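Genome packaging NTPase B204 (Sulfolobus turreted icosahedral virus 2, PDB 4KFU) probably hydrolyses ATP to power packaging of viral DNA into the capsid, as a P-loop ATPase of the FtsK-HerA superfamily. Local coordinates at residues F53-A57 and Q67-V71. Sequence-based numbering, arbitrary orientation.
Sequences FGYNA and QYVVV
V70 packs its CG2 methyl against the extended backbone at G54, 3.6 Å from G54 N and also touching G54 CA; chi1 of 178° sets CG1 anti to the backbone N, which leaves CG2 beside that N, facing G54. Glycine suits this place: with no side chain, G54 lets its CA come 3.4 Å from Y68 O. On the other face of the sheet A57 and V69 meet: A57 CB packs 3.7 Å from V69 CG2, a small methyl against one branch of a beta-branched residue well suited to a strand. That same CG2, anti to the V69 backbone N, also comes 3.6 Å from Y55 O. Three backbone hydrogen bonds join the two segments side by side: Y55 N to Y68 O (2.7 Å), V70 N to Y55 O (2.8 Å, almost straight at 174°) and A57 N to V70 O (3.0 Å). A water donates to both A57 O and V70 O. The ring ends of Y55 and Y68 lead away from the partner segment, Y55 to a cation-pi contact with K66, Y68 to one with K30 and to the ring of Y36. N56 folds back over its own segment, OD1 hydrogen-bonded to S51 OG and ND2 giving a weak bond to G54 O. Strand 55-56, outermost here, lies parallel to strand 68-72, with helix 60-65 linking them in a beta-alpha-beta crossover, the repeating unit of P-loop ATPase folds.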
loop_
_atom_site.group_PDB
_atom_site.type_symbol
_atom_site.label_atom_id
_atom_site.label_comp_id
_atom_site.label_asym_id
_atom_site.label_seq_id
_atom_site.Cartn_x
_atom_site.Cartn_y
_atom_site.Cartn_z
ATOM N N PHE A 53 5.820 -5.476 -14.082
ATOM C CA PHE A 53 5.858 -4.053 -13.736
ATOM C C PHE A 53 7.223 -3.475 -13.356
ATOM O O PHE A 53 7.318 -2.296 -12.998
ATOM C CB PHE A 53 4.834 -3.752 -12.638
ATOM C CG PHE A 53 3.420 -3.906 -13.099
ATOM C CD1 PHE A 53 2.755 -2.846 -13.686
ATOM C CD2 PHE A 53 2.770 -5.124 -12.983
ATOM C CE1 PHE A 53 1.446 -2.984 -14.129
ATOM C CE2 PHE A 53 1.458 -5.282 -13.432
ATOM C CZ PHE A 53 0.797 -4.207 -14.005
ATOM N N GLY A 54 8.273 -4.287 -13.447
ATOM C CA GLY A 54 9.617 -3.792 -13.177
ATOM C C GLY A 54 10.674 -4.876 -13.181
ATOM O O GLY A 54 10.379 -6.038 -13.490
ATOM N N TYR A 55 11.909 -4.510 -12.840
ATOM C CA TYR A 55 12.995 -5.497 -12.815
ATOM C C TYR A 55 12.825 -6.495 -11.661
ATOM O O TYR A 55 12.702 -6.099 -10.495
ATOM C CB TYR A 55 14.361 -4.817 -12.712
ATOM C CG TYR A 55 15.509 -5.799 -12.875
ATOM C CD1 TYR A 55 16.022 -6.101 -14.133
ATOM C CD2 TYR A 55 16.054 -6.450 -11.773
ATOM C CE1 TYR A 55 17.070 -7.019 -14.288
ATOM C CE2 TYR A 55 17.093 -7.368 -11.914
ATOM C CZ TYR A 55 17.596 -7.648 -13.172
ATOM O OH TYR A 55 18.631 -8.549 -13.304
ATOM N N ASN A 56 12.819 -7.787 -11.987
ATOM C CA ASN A 56 12.662 -8.834 -10.976
ATOM C C ASN A 56 13.970 -9.060 -10.211
ATOM O O ASN A 56 14.848 -9.812 -10.662
ATOM C CB ASN A 56 12.194 -10.139 -11.620
ATOM C CG ASN A 56 10.741 -10.084 -12.092
ATOM O OD1 ASN A 56 9.998 -11.057 -11.938
ATOM N ND2 ASN A 56 10.334 -8.957 -12.667
ATOM N N ALA A 57 14.083 -8.416 -9.051
ATOM C CA ALA A 57 15.315 -8.389 -8.269
ATOM C C ALA A 57 15.632 -9.715 -7.584
ATOM O O ALA A 57 14.731 -10.405 -7.093
ATOM C CB ALA A 57 15.248 -7.274 -7.238
ATOM N N GLN A 67 15.626 1.203 -11.316
ATOM C CA GLN A 67 14.660 2.298 -11.162
ATOM C C GLN A 67 13.240 1.802 -10.857
ATOM O O GLN A 67 12.585 2.312 -9.951
ATOM C CB GLN A 67 14.651 3.196 -12.404
ATOM C CG GLN A 67 13.797 4.454 -12.256
ATOM C CD GLN A 67 13.733 5.274 -13.536
ATOM O OE1 GLN A 67 13.936 4.747 -14.630
ATOM N NE2 GLN A 67 13.454 6.570 -13.401
ATOM N N TYR A 68 12.777 0.812 -11.618
ATOM C CA TYR A 68 11.497 0.176 -11.352
ATOM C C TYR A 68 11.740 -1.277 -10.986
ATOM O O TYR A 68 12.223 -2.063 -11.805
ATOM C CB TYR A 68 10.563 0.319 -12.558
ATOM C CG TYR A 68 10.247 1.768 -12.856
ATOM C CD1 TYR A 68 9.366 2.485 -12.051
ATOM C CD2 TYR A 68 10.851 2.434 -13.917
ATOM C CE1 TYR A 68 9.078 3.813 -12.304
ATOM C CE2 TYR A 68 10.573 3.770 -14.175
ATOM C CZ TYR A 68 9.685 4.450 -13.368
ATOM O OH TYR A 68 9.400 5.775 -13.616
ATOM N N VAL A 69 11.414 -1.633 -9.745
ATOM C CA VAL A 69 11.862 -2.910 -9.206
ATOM C C VAL A 69 10.762 -3.693 -8.490
ATOM O O VAL A 69 9.912 -3.131 -7.783
ATOM C CB VAL A 69 13.129 -2.719 -8.315
ATOM C CG1 VAL A 69 12.880 -1.676 -7.259
ATOM C CG2 VAL A 69 13.576 -4.034 -7.680
ATOM N N VAL A 70 10.788 -5.004 -8.699
ATOM C CA VAL A 70 9.815 -5.913 -8.122
ATOM C C VAL A 70 10.561 -6.976 -7.333
ATOM O O VAL A 70 11.458 -7.648 -7.865
ATOM C CB VAL A 70 8.980 -6.585 -9.228
ATOM C CG1 VAL A 70 7.983 -7.577 -8.628
ATOM C CG2 VAL A 70 8.267 -5.536 -10.068
ATOM N N VAL A 71 10.192 -7.113 -6.064
ATOM C CA VAL A 71 10.839 -8.035 -5.153
ATOM C C VAL A 71 9.832 -9.096 -4.729
ATOM O O VAL A 71 8.864 -8.785 -4.033
ATOM C CB VAL A 71 11.290 -7.302 -3.867
ATOM C CG1 VAL A 71 12.255 -8.169 -3.071
ATOM C CG2 VAL A 71 11.906 -5.947 -4.200
HETATM O O HOH W 1 11.971 -10.541 -7.578
#